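Local structure of L-lactate dehydrogenase (Trichomonas vaginalis, 4UUL) at residues 45-49 against 68-72; 100-104 against 130-135; 153-159 against 264-268; 180-184 against 285-289. The protein catalyses the NADH-linked interconversion of pyruvate and lactate, as a member of the lactate and malate dehydrogenase superfamily. The protein carries 1 engineered substitution. One frame throughout, in Å; residues are numbered along the deposited sequence. Where two conformers were deposited one is given.

Interaction 1. Residues 45-49 against 68-72; sequences AMNRL and VATTD
Met46 reaches from the first turn of helix 46-57 to the end of strand 64-70, laying its sulfur against the methyl of Thr71, SD to CG2 3.4 Å. The two side chains lie at a slant to one another, and Met46 CG sits only 3.5 Å from the same Thr71 CG2, tighter than an ordinary carbon contact. The methionine chain bends at chi2 (-51°) and again at chi3 (-82°), which turns its terminal methyl onto the strand backbone, with CE 3.6 Å from Thr70 N. One turn along the helix, Leu49 meets Ala69 through its branch point, CG to CB 3.8 Å, and through CD2. Behind this first shell, Thr70 turns its own side chain away and closes an ST turn, its OG1 accepting from Asp72 N at 2.9 Å. Asp72 then caps the next helix, 73-77, at Ala75 N, while backbone bonds of Thr70 to Leu39 and Asp41 tie the strand to its neighbour. The contact belongs to the beta-alpha-beta unit of strand 35-40, helix 46-57 and strand 64-70. Leu49 also touches Ala12 of the predicted NAD-binding loop, and Arg48 binds NADH when the cofactor is present. With no hydrogen bond crossing between the segments, helix and strand are joined by van der Waals contact alone, sulfur and methyls supplying the fit.

Interaction 2. Residues 100-104 against 130-135; sequences LISSN and NPDNTN
The carboxamide of Asn104 presents one face to the turn before helix 132-141: Asn130 O lies over it, 3.6 Å from ND2, and Pro131 CD covers the same face nearer the amide nitrogen. At its edge, ND2 donates to Leu100 O at 2.9 Å with a nearly straight bond (167°), the acceptor lying almost in the amide plane. Asn104 N reaches that oxygen from the other face of the carbonyl, so two bonds grip Leu100 O. The other end of the amide, OD1, accepts from Met89 N, and together these bonds fix which way the group is flipped. A second carboxamide, that of Asn135, is turned 46° from the first and sets its OD1 against Asn104 CB at 3.2 Å. A water bridges the helices, donating both to this OD1 and to Ile101 O, 3.0 Å each, while Asn135 ND2 is held by Gly129 O. The rest of the interface is apolar. Ile101 places CG1 on Pro131 CG at 3.9 Å and, with CG2 anti to its backbone N, brings that methyl to Thr134 CG2 at 4.1 Å; Leu100 and Pro131 run past each other in opposite directions, CG to CD 4.1 Å. Pro131, after a cis peptide bond, is the N-cap of its helix. Helix 97-118 thus backs the Gly-Asn-Pro loop after strand 124-127 of the Rossmann fold. Asn104 is itself a predicted NAD-binding residue, Asn130 and Asp132 contact NADH in the cofactor-bound protein, and Asp132 is hydrogen-bonded to His186, the predicted proton acceptor of this dehydrogenase site.

Interaction 3. Residues 153-159 against 264-268; sequences SLSMLDQ and VLSMG
Gln159 leaves its helix with CG anti to the backbone N (chi1 178°) and stays extended at chi2 (172°), a straight arm that delivers its carboxamide to Ser266 and Val264. Its OE1 takes two bonds from one residue: Ser266 OG donates at 2.7 Å in the carbonyl plane, and Ser266 N at 2.9 Å from a position tilted out of it. On the opposite end of the amide, NE2 donates to Val264 O at 3.1 Å. Three bonds therefore set the flip of the group, and the buried amide satisfies Ser266 N and Val264 O of the strand backbone as well as the Ser266 hydroxyl. Ser266 OG is also bonded to Val182 N, carrying the network to strand 177-183. Met156, by contrast, bends at both chi2 and chi3, which curls its sulfur back to Leu265 CD2 at 3.9 Å and leaves CG 3.5 Å from Ser266 O. That carbonyl also receives a water, which accepts from Ser155 N and so joins the two backbones where they diverge. Ser155 OG is bonded to Ser286 OG. At the other end of the contact, Ser153 and Gly268 form a single antiparallel hydrogen-bonded pair, Ser153 N to Gly268 O 2.8 Å and Gly268 N to Ser153 O 3.0 Å, with Ser153 OG packed on the bare CA of the glycine. The bridge joins the end of strand 151-153, outermost in the parallel Rossmann sheet, to strand 265-270 of an antiparallel sheet. Leu154 lines the NADH site of the cofactor complex and Asp158 is hydrogen-bonded to His186, the predicted proton acceptor, so this junction probably borders the active site of the dehydrogenase fold.

Interaction 4. Residues 180-184 against 285-289; sequences IIVWG and FSFPC
Two antiparallel sheets of the alpha/beta C-terminal domain meet here through one beta bridge, between Gly184 at the end of strand 177-183 and Ser286 in strand 284-291. They make a hydrogen-bonded antiparallel pair, with Gly184 N to Ser286 O and Ser286 N to Gly184 O both 2.9 Å. The strand segments run roughly antiparallel (153° between their directions) with this single bridge between them, and beyond it a side chain takes over: Ser286 OG, anti to its backbone N (chi1 -176°), swings across to donate to Val182 O at 2.7 Å, approaching from above the carbonyl plane, and is also hydrogen-bonded to Ser155 OG. Asn133 of helix 132-141 bonds Gly184 O through ND2. Trp183 lies along the apolar flank. Pro288 CD rests over its six-membered ring, 3.7 Å from the centroid; on the same face of the indole Ile181 CG2 lies over the five-membered ring, near NE1, and it also touches Pro288 CB at 3.8 Å. Phe285 CE1 comes to the indole edge, and Phe287 CD1 meets Trp183 CZ3 at 4.0 Å, the two side chains running at about a right angle. The indole is fixed further by NE1 bonding Asp193 and by an edge-to-face contact with Tyr277, and Leu313 of helix 307-337 packs on both Trp183 and Phe285. Gly184 adopts a positive phi of 89°, and its bare CA sits over the centre of the Phe285 ring, 3.5 Å from the centroid, in a CH-pi contact.

In the fold
Interaction 1 stands apart at the outer edge of the Rossmann sheet, partly buried, its nearest atoms about 16 Å from interaction 2 and about 27 Å from interaction 4. The other three are buried and touch one another. Interaction 2 lies in the same NAD-binding domain as interaction 1 but, where the latter has no hydrogen bond across it, mixes amides, a water and proline packing; its Asn133 and Asp132 touch interactions 4 and 3. Interactions 3 and 4, centres 6 Å apart, share neighbouring strands 265-270 and 284-291 and alternate along the chain. Interaction 3 relies on glutamine and serine bonds, whereas interaction 4 adds an aromatic flank to its beta bridge.

Interaction 1. Residues 45-49 against 68-72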
loop_
_atom_site.group_PDB
_atom_site.type_symbol
_atom_site.label_atom_id
_atom_site.label_comp_id
_atom_site.label_asym_id
_atom_site.label_seq_id
_atom_site.Cartn_x
_atom_site.Cartn_y
_atom_site.Cartn_z
ATOM N N ALA B 45 21.600 1.162 -3.669
ATOM C CA ALA B 45 20.150 1.291 -3.679
ATOM C C ALA B 45 19.709 2.719 -3.486
ATOM O O ALA B 45 18.513 2.995 -3.472
ATOM C CB ALA B 45 19.561 0.448 -2.598
ATOM N N MET B 46 20.652 3.632 -3.330
ATOM C CA MET B 46 20.260 4.962 -2.887
ATOM C C MET B 46 19.466 5.750 -3.926
ATOM O O MET B 46 18.577 6.495 -3.554
ATOM C CB MET B 46 21.447 5.768 -2.360
ATOM C CG MET B 46 21.890 5.269 -0.981
ATOM S SD MET B 46 20.610 5.092 0.306
ATOM C CE MET B 46 20.501 6.785 0.869
ATOM N N ASN B 47 19.726 5.576 -5.217
ATOM C CA ASN B 47 18.845 6.224 -6.197
ATOM C C ASN B 47 17.385 5.725 -6.100
ATOM O O ASN B 47 16.432 6.550 -6.150
ATOM C CB ASN B 47 19.379 6.055 -7.596
ATOM C CG ASN B 47 20.563 6.958 -7.870
ATOM O OD1 ASN B 47 20.806 7.934 -7.150
ATOM N ND2 ASN B 47 21.310 6.634 -8.897
ATOM N N ARG B 48 17.202 4.413 -5.913
ATOM C CA ARG B 48 15.856 3.905 -5.735
ATOM C C ARG B 48 15.249 4.427 -4.417
ATOM O O ARG B 48 14.046 4.686 -4.311
ATOM C CB ARG B 48 15.869 2.382 -5.801
ATOM C CG ARG B 48 14.557 1.801 -6.303
ATOM C CD ARG B 48 14.612 0.322 -6.477
ATOM N NE ARG B 48 13.306 -0.278 -6.226
ATOM C CZ ARG B 48 13.130 -1.516 -5.762
ATOM N NH1 ARG B 48 14.184 -2.280 -5.478
ATOM N NH2 ARG B 48 11.905 -1.984 -5.550
ATOM N N LEU B 49 16.082 4.600 -3.399
ATOM C CA LEU B 49 15.557 5.140 -2.166
ATOM C C LEU B 49 15.141 6.596 -2.339
ATOM O O LEU B 49 14.088 7.014 -1.821
ATOM C CB LEU B 49 16.559 4.981 -1.015
ATOM C CG LEU B 49 15.968 5.261 0.362
ATOM C CD1 LEU B 49 14.608 4.569 0.600
ATOM C CD2 LEU B 49 16.970 4.802 1.368
ATOM N N VAL B 68 14.355 10.434 6.875
ATOM C CA VAL B 68 15.752 10.456 6.481
ATOM C C VAL B 68 16.011 9.171 5.703
ATOM O O VAL B 68 15.650 8.087 6.126
ATOM C CB VAL B 68 16.726 10.592 7.672
ATOM C CG1 VAL B 68 16.651 9.444 8.659
ATOM C CG2 VAL B 68 18.151 10.787 7.151
ATOM N N ALA B 69 16.563 9.319 4.517
ATOM C CA ALA B 69 17.004 8.203 3.674
ATOM C C ALA B 69 18.488 8.159 3.791
ATOM O O ALA B 69 19.193 9.173 3.553
ATOM C CB ALA B 69 16.668 8.509 2.234
ATOM N N THR B 70 19.016 7.015 4.194
ATOM C CA THR B 70 20.426 6.953 4.592
ATOM C C THR B 70 21.046 5.583 4.373
ATOM O O THR B 70 20.328 4.575 4.309
ATOM C CB THR B 70 20.548 7.369 6.068
ATOM O OG1 THR B 70 21.913 7.489 6.428
ATOM C CG2 THR B 70 19.893 6.382 7.008
ATOM N N THR B 71 22.354 5.564 4.259
ATOM C CA THR B 71 23.125 4.333 4.372
ATOM C C THR B 71 23.824 4.182 5.735
ATOM O O THR B 71 24.507 3.211 5.961
ATOM C CB THR B 71 24.196 4.265 3.299
ATOM O OG1 THR B 71 25.110 5.343 3.488
ATOM C CG2 THR B 71 23.550 4.411 1.927
ATOM N N ASP B 72 23.672 5.159 6.607
ATOM C CA ASP B 72 24.422 5.262 7.841
ATOM C C ASP B 72 23.640 4.662 9.005
ATOM O O ASP B 72 22.532 5.140 9.335
ATOM C CB ASP B 72 24.662 6.733 8.177
ATOM C CG ASP B 72 25.415 6.894 9.444
ATOM O OD1 ASP B 72 26.510 6.327 9.508
ATOM O OD2 ASP B 72 24.909 7.544 10.384
#

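Interaction 2. Residues 100-104 against 130-135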
loop_
_atom_site.group_PDB
_atom_site.type_symbol
_atom_site.label_atom_id
_atom_site.label_comp_id
_atom_site.label_asym_id
_atom_site.label_seq_id
_atom_site.Cartn_x
_atom_site.Cartn_y
_atom_site.Cartn_z
ATOM N N LEU B 100 22.801 -19.976 4.844
ATOM C CA LEU B 100 21.898 -18.846 4.920
ATOM C C LEU B 100 21.856 -18.310 6.362
ATOM O O LEU B 100 21.898 -17.088 6.595
ATOM C CB LEU B 100 20.499 -19.272 4.510
ATOM C CG LEU B 100 19.434 -18.153 4.631
ATOM C CD1 LEU B 100 19.667 -17.048 3.583
ATOM C CD2 LEU B 100 18.083 -18.753 4.491
ATOM N N ILE B 101 21.752 -19.211 7.335
ATOM C CA ILE B 101 21.765 -18.818 8.725
ATOM C C ILE B 101 23.091 -18.150 9.032
ATOM O O ILE B 101 23.118 -17.099 9.676
ATOM C CB ILE B 101 21.527 -20.026 9.626
ATOM C CG1 ILE B 101 20.112 -20.570 9.453
ATOM C CG2 ILE B 101 21.843 -19.697 11.051
ATOM C CD1 ILE B 101 20.003 -22.024 9.882
ATOM N N SER B 102 24.189 -18.758 8.585
ATOM C CA SER B 102 25.518 -18.229 8.878
ATOM C C SER B 102 25.747 -16.834 8.315
ATOM O O SER B 102 26.194 -15.948 9.016
ATOM C CB SER B 102 26.578 -19.137 8.298
ATOM O OG SER B 102 26.570 -20.354 8.989
ATOM N N SER B 103 25.363 -16.608 7.067
ATOM C CA SER B 103 25.650 -15.319 6.474
ATOM C C SER B 103 24.844 -14.237 7.209
ATOM O O SER B 103 25.289 -13.100 7.428
ATOM C CB SER B 103 25.346 -15.358 4.972
ATOM O OG SER B 103 23.934 -15.497 4.780
ATOM N N ASN B 104 23.617 -14.559 7.565
ATOM C CA ASN B 104 22.769 -13.581 8.239
ATOM C C ASN B 104 23.198 -13.298 9.677
ATOM O O ASN B 104 22.860 -12.267 10.235
ATOM C CB ASN B 104 21.303 -13.967 8.128
ATOM C CG ASN B 104 20.756 -13.580 6.787
ATOM O OD1 ASN B 104 20.439 -12.421 6.573
ATOM N ND2 ASN B 104 20.706 -14.502 5.870
ATOM N N ASN B 130 14.511 -13.162 6.427
ATOM C CA ASN B 130 14.761 -14.529 6.781
ATOM C C ASN B 130 16.239 -14.870 6.954
ATOM O O ASN B 130 17.131 -14.231 6.393
ATOM C CB ASN B 130 14.058 -15.484 5.835
ATOM C CG ASN B 130 12.595 -15.740 6.250
ATOM O OD1 ASN B 130 12.232 -15.910 7.461
ATOM N ND2 ASN B 130 11.743 -15.748 5.246
ATOM N N PRO B 131 16.522 -15.882 7.802
ATOM C CA PRO B 131 15.611 -16.689 8.615
ATOM C C PRO B 131 15.200 -15.932 9.889
ATOM O O PRO B 131 16.050 -15.619 10.712
ATOM C CB PRO B 131 16.462 -17.934 8.941
ATOM C CG PRO B 131 17.894 -17.432 8.944
ATOM C CD PRO B 131 17.943 -16.305 7.968
ATOM N N ASP B 132 13.943 -15.518 9.978
ATOM C CA ASP B 132 13.553 -14.484 10.910
ATOM C C ASP B 132 13.681 -14.887 12.384
ATOM O O ASP B 132 14.185 -14.103 13.182
ATOM C CB ASP B 132 12.184 -13.862 10.586
ATOM C CG ASP B 132 11.052 -14.828 10.584
ATOM O OD1 ASP B 132 11.278 -16.072 10.563
ATOM O OD2 ASP B 132 9.923 -14.342 10.558
ATOM N N ASN B 133 13.237 -16.084 12.802
ATOM C CA ASN B 133 13.362 -16.412 14.198
ATOM C C ASN B 133 14.811 -16.376 14.658
ATOM O O ASN B 133 15.121 -15.877 15.748
ATOM C CB ASN B 133 12.844 -17.832 14.510
ATOM C CG ASN B 133 11.398 -18.070 14.146
ATOM O OD1 ASN B 133 10.997 -17.923 12.974
ATOM N ND2 ASN B 133 10.615 -18.529 15.125
ATOM N N THR B 134 15.694 -16.954 13.861
ATOM C CA THR B 134 17.101 -17.019 14.254
ATOM C C THR B 134 17.785 -15.653 14.137
ATOM O O THR B 134 18.522 -15.269 15.050
ATOM C CB THR B 134 17.842 -18.078 13.500
ATOM O OG1 THR B 134 17.253 -19.321 13.889
ATOM C CG2 THR B 134 19.336 -18.090 13.807
ATOM N N ASN B 135 17.450 -14.877 13.090
ATOM C CA ASN B 135 17.941 -13.536 13.024
ATOM C C ASN B 135 17.531 -12.718 14.245
ATOM O O ASN B 135 18.329 -11.924 14.766
ATOM C CB ASN B 135 17.423 -12.859 11.758
ATOM C CG ASN B 135 18.048 -13.418 10.480
ATOM O OD1 ASN B 135 19.121 -14.013 10.489
ATOM N ND2 ASN B 135 17.448 -13.059 9.346
HETATM O O HOH W 1 21.166 -15.822 11.619
#

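Interaction 3. Residues 153-159 against 264-268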
loop_
_atom_site.group_PDB
_atom_site.type_symbol
_atom_site.label_atom_id
_atom_site.label_comp_id
_atom_site.label_asym_id
_atom_site.label_seq_id
_atom_site.Cartn_x
_atom_site.Cartn_y
_atom_site.Cartn_z
ATOM N N SER B 153 9.381 -11.672 15.933
ATOM C CA SER B 153 9.504 -12.032 14.545
ATOM C C SER B 153 8.141 -12.317 13.942
ATOM O O SER B 153 7.160 -12.576 14.634
ATOM C CB SER B 153 10.439 -13.219 14.342
ATOM O OG SER B 153 9.956 -14.436 14.895
ATOM N N LEU B 154 8.042 -12.141 12.619
ATOM C CA LEU B 154 6.780 -12.151 11.914
ATOM C C LEU B 154 6.334 -13.541 11.468
ATOM O O LEU B 154 6.902 -14.076 10.526
ATOM C CB LEU B 154 6.890 -11.234 10.673
ATOM C CG LEU B 154 5.589 -11.014 9.935
ATOM C CD1 LEU B 154 4.581 -10.287 10.790
ATOM C CD2 LEU B 154 5.802 -10.253 8.668
ATOM N N SER B 155 5.252 -14.033 12.034
ATOM C CA SER B 155 4.609 -15.273 11.589
ATOM C C SER B 155 3.171 -15.005 11.086
ATOM O O SER B 155 2.543 -15.928 10.580
ATOM C CB SER B 155 4.688 -16.350 12.673
ATOM O OG SER B 155 4.147 -15.859 13.827
ATOM N N MET B 156 2.742 -13.737 11.061
ATOM C CA MET B 156 1.350 -13.486 10.641
ATOM C C MET B 156 1.056 -13.696 9.151
ATOM O O MET B 156 -0.091 -13.904 8.800
ATOM C CB MET B 156 0.882 -12.074 11.040
ATOM C CG MET B 156 0.338 -12.035 12.458
ATOM S SD MET B 156 -1.092 -13.065 12.767
ATOM C CE MET B 156 -2.207 -12.391 11.534
ATOM N N LEU B 157 2.058 -13.632 8.278
ATOM C CA LEU B 157 1.805 -13.960 6.894
ATOM C C LEU B 157 1.319 -15.392 6.776
ATOM O O LEU B 157 0.357 -15.676 6.038
ATOM C CB LEU B 157 3.024 -13.741 6.011
ATOM C CG LEU B 157 2.931 -14.096 4.539
ATOM C CD1 LEU B 157 1.744 -13.390 3.848
ATOM C CD2 LEU B 157 4.223 -13.827 3.841
ATOM N N ASP B 158 1.993 -16.301 7.460
ATOM C CA ASP B 158 1.587 -17.691 7.404
ATOM C C ASP B 158 0.226 -17.931 8.049
ATOM O O ASP B 158 -0.591 -18.715 7.542
ATOM C CB ASP B 158 2.635 -18.547 8.084
ATOM C CG ASP B 158 3.997 -18.202 7.606
ATOM O OD1 ASP B 158 4.634 -17.204 8.116
ATOM O OD2 ASP B 158 4.426 -18.964 6.721
ATOM N N GLN B 159 -0.046 -17.218 9.139
ATOM C CA GLN B 159 -1.359 -17.312 9.741
ATOM C C GLN B 159 -2.448 -16.845 8.774
ATOM O O GLN B 159 -3.474 -17.500 8.621
ATOM C CB GLN B 159 -1.439 -16.523 11.062
ATOM C CG GLN B 159 -2.827 -16.585 11.641
ATOM C CD GLN B 159 -2.953 -15.993 13.025
ATOM O OE1 GLN B 159 -2.198 -16.387 13.912
ATOM N NE2 GLN B 159 -3.948 -15.171 13.262
ATOM N N VAL B 264 -6.380 -13.792 18.354
ATOM C CA VAL B 264 -5.211 -14.595 18.614
ATOM C C VAL B 264 -4.282 -14.441 17.419
ATOM O O VAL B 264 -4.620 -14.861 16.289
ATOM C CB VAL B 264 -5.566 -16.077 18.832
ATOM C CG1 VAL B 264 -4.305 -16.903 19.008
ATOM C CG2 VAL B 264 -6.451 -16.206 20.084
ATOM N N LEU B 265 -3.127 -13.797 17.656
ATOM C CA LEU B 265 -2.148 -13.579 16.596
ATOM C C LEU B 265 -0.885 -14.392 16.844
ATOM O O LEU B 265 -0.277 -14.297 17.920
ATOM C CB LEU B 265 -1.740 -12.111 16.528
ATOM C CG LEU B 265 -2.875 -11.098 16.239
ATOM C CD1 LEU B 265 -2.312 -9.724 16.059
ATOM C CD2 LEU B 265 -3.750 -11.500 15.075
ATOM N N SER B 266 -0.501 -15.177 15.862
ATOM C CA SER B 266 0.762 -15.897 15.953
ATOM C C SER B 266 1.879 -14.861 15.842
ATOM O O SER B 266 1.857 -14.014 14.954
ATOM C CB SER B 266 0.856 -16.883 14.799
ATOM O OG SER B 266 -0.191 -17.860 14.832
ATOM N N MET B 267 2.809 -14.935 16.786
ATOM C CA MET B 267 3.940 -14.055 16.821
ATOM C C MET B 267 5.183 -14.823 17.309
ATOM O O MET B 267 5.095 -15.575 18.278
ATOM C CB MET B 267 3.691 -12.897 17.802
ATOM C CG MET B 267 2.535 -12.011 17.429
ATOM S SD MET B 267 2.249 -10.719 18.678
ATOM C CE MET B 267 1.571 -9.457 17.708
ATOM N N GLY B 268 6.335 -14.604 16.662
ATOM C CA GLY B 268 7.589 -15.141 17.158
ATOM C C GLY B 268 8.064 -14.281 18.288
ATOM O O GLY B 268 8.270 -13.084 18.107
HETATM O O HOH W 2 3.539 -12.395 13.536
#

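Interaction 4. Residues 180-184 against 285-289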
loop_
_atom_site.group_PDB
_atom_site.type_symbol
_atom_site.label_atom_id
_atom_site.label_comp_id
_atom_site.label_asym_id
_atom_site.label_seq_id
_atom_site.Cartn_x
_atom_site.Cartn_y
_atom_site.Cartn_z
ATOM N N ILE B 180 -6.857 -20.654 14.514
ATOM C CA ILE B 180 -5.732 -21.223 13.754
ATOM C C ILE B 180 -4.429 -20.627 14.285
ATOM O O ILE B 180 -4.357 -19.431 14.525
ATOM C CB ILE B 180 -5.877 -20.940 12.250
ATOM C CG1 ILE B 180 -7.114 -21.649 11.706
ATOM C CG2 ILE B 180 -4.604 -21.329 11.509
ATOM C CD1 ILE B 180 -7.385 -21.330 10.243
ATOM N N ILE B 181 -3.400 -21.464 14.476
ATOM C CA ILE B 181 -2.156 -20.978 15.048
ATOM C C ILE B 181 -0.985 -21.491 14.224
ATOM O O ILE B 181 -0.988 -22.647 13.795
ATOM C CB ILE B 181 -1.976 -21.507 16.487
ATOM C CG1 ILE B 181 -3.208 -21.194 17.340
ATOM C CG2 ILE B 181 -0.676 -20.971 17.100
ATOM C CD1 ILE B 181 -3.226 -21.994 18.616
ATOM N N VAL B 182 0.029 -20.641 14.054
ATOM C CA VAL B 182 1.285 -21.070 13.460
ATOM C C VAL B 182 2.325 -21.058 14.580
ATOM O O VAL B 182 2.532 -20.027 15.214
ATOM C CB VAL B 182 1.696 -20.114 12.317
ATOM C CG1 VAL B 182 3.049 -20.403 11.943
ATOM C CG2 VAL B 182 0.714 -20.272 11.183
ATOM N N TRP B 183 2.894 -22.226 14.884
ATOM C CA TRP B 183 3.822 -22.334 16.001
ATOM C C TRP B 183 5.263 -22.570 15.509
ATOM O O TRP B 183 5.469 -23.239 14.487
ATOM C CB TRP B 183 3.501 -23.542 16.901
ATOM C CG TRP B 183 2.142 -23.720 17.474
ATOM C CD1 TRP B 183 1.036 -24.198 16.838
ATOM C CD2 TRP B 183 1.775 -23.559 18.848
ATOM N NE1 TRP B 183 -0.000 -24.340 17.732
ATOM C CE2 TRP B 183 0.430 -23.960 18.979
ATOM C CE3 TRP B 183 2.461 -23.104 19.986
ATOM C CZ2 TRP B 183 -0.231 -23.943 20.197
ATOM C CZ3 TRP B 183 1.808 -23.142 21.211
ATOM C CH2 TRP B 183 0.481 -23.539 21.294
ATOM N N GLY B 184 6.221 -22.119 16.302
ATOM C CA GLY B 184 7.588 -22.565 16.134
ATOM C C GLY B 184 8.382 -21.726 15.177
ATOM O O GLY B 184 8.343 -20.485 15.201
ATOM N N PHE B 285 10.280 -18.161 19.144
ATOM C CA PHE B 285 9.372 -19.253 18.792
ATOM C C PHE B 285 7.989 -18.643 18.565
ATOM O O PHE B 285 7.554 -17.818 19.370
ATOM C CB PHE B 285 9.376 -20.210 19.995
ATOM C CG PHE B 285 8.705 -21.558 19.772
ATOM C CD1 PHE B 285 7.310 -21.714 19.840
ATOM C CD2 PHE B 285 9.481 -22.686 19.573
ATOM C CE1 PHE B 285 6.735 -22.942 19.666
ATOM C CE2 PHE B 285 8.882 -23.917 19.402
ATOM C CZ PHE B 285 7.537 -24.063 19.439
ATOM N N SER B 286 7.320 -19.020 17.464
ATOM C CA SER B 286 5.993 -18.495 17.236
ATOM C C SER B 286 4.971 -19.169 18.150
ATOM O O SER B 286 4.914 -20.407 18.249
ATOM C CB SER B 286 5.591 -18.676 15.765
ATOM O OG SER B 286 4.328 -18.068 15.553
ATOM N N PHE B 287 4.248 -18.338 18.886
ATOM C CA PHE B 287 3.179 -18.763 19.807
ATOM C C PHE B 287 1.878 -18.067 19.443
ATOM O O PHE B 287 1.912 -16.975 18.849
ATOM C CB PHE B 287 3.478 -18.304 21.234
ATOM C CG PHE B 287 4.559 -19.091 21.973
ATOM C CD1 PHE B 287 4.268 -20.259 22.615
ATOM C CD2 PHE B 287 5.856 -18.635 22.020
ATOM C CE1 PHE B 287 5.210 -20.966 23.319
ATOM C CE2 PHE B 287 6.828 -19.330 22.745
ATOM C CZ PHE B 287 6.492 -20.470 23.408
ATOM N N PRO B 288 0.750 -18.649 19.870
ATOM C CA PRO B 288 -0.501 -17.869 19.843
ATOM C C PRO B 288 -0.443 -16.780 20.906
ATOM O O PRO B 288 -0.218 -17.079 22.103
ATOM C CB PRO B 288 -1.563 -18.902 20.152
ATOM C CG PRO B 288 -0.846 -19.900 21.050
ATOM C CD PRO B 288 0.624 -19.941 20.558
ATOM N N CYS B 289 -0.595 -15.527 20.487
ATOM C CA CYS B 289 -0.434 -14.394 21.374
ATOM C C CYS B 289 -1.616 -13.446 21.368
ATOM O O CYS B 289 -2.365 -13.348 20.373
ATOM C CB CYS B 289 0.823 -13.584 21.007
ATOM S SG CYS B 289 2.390 -14.473 21.241
#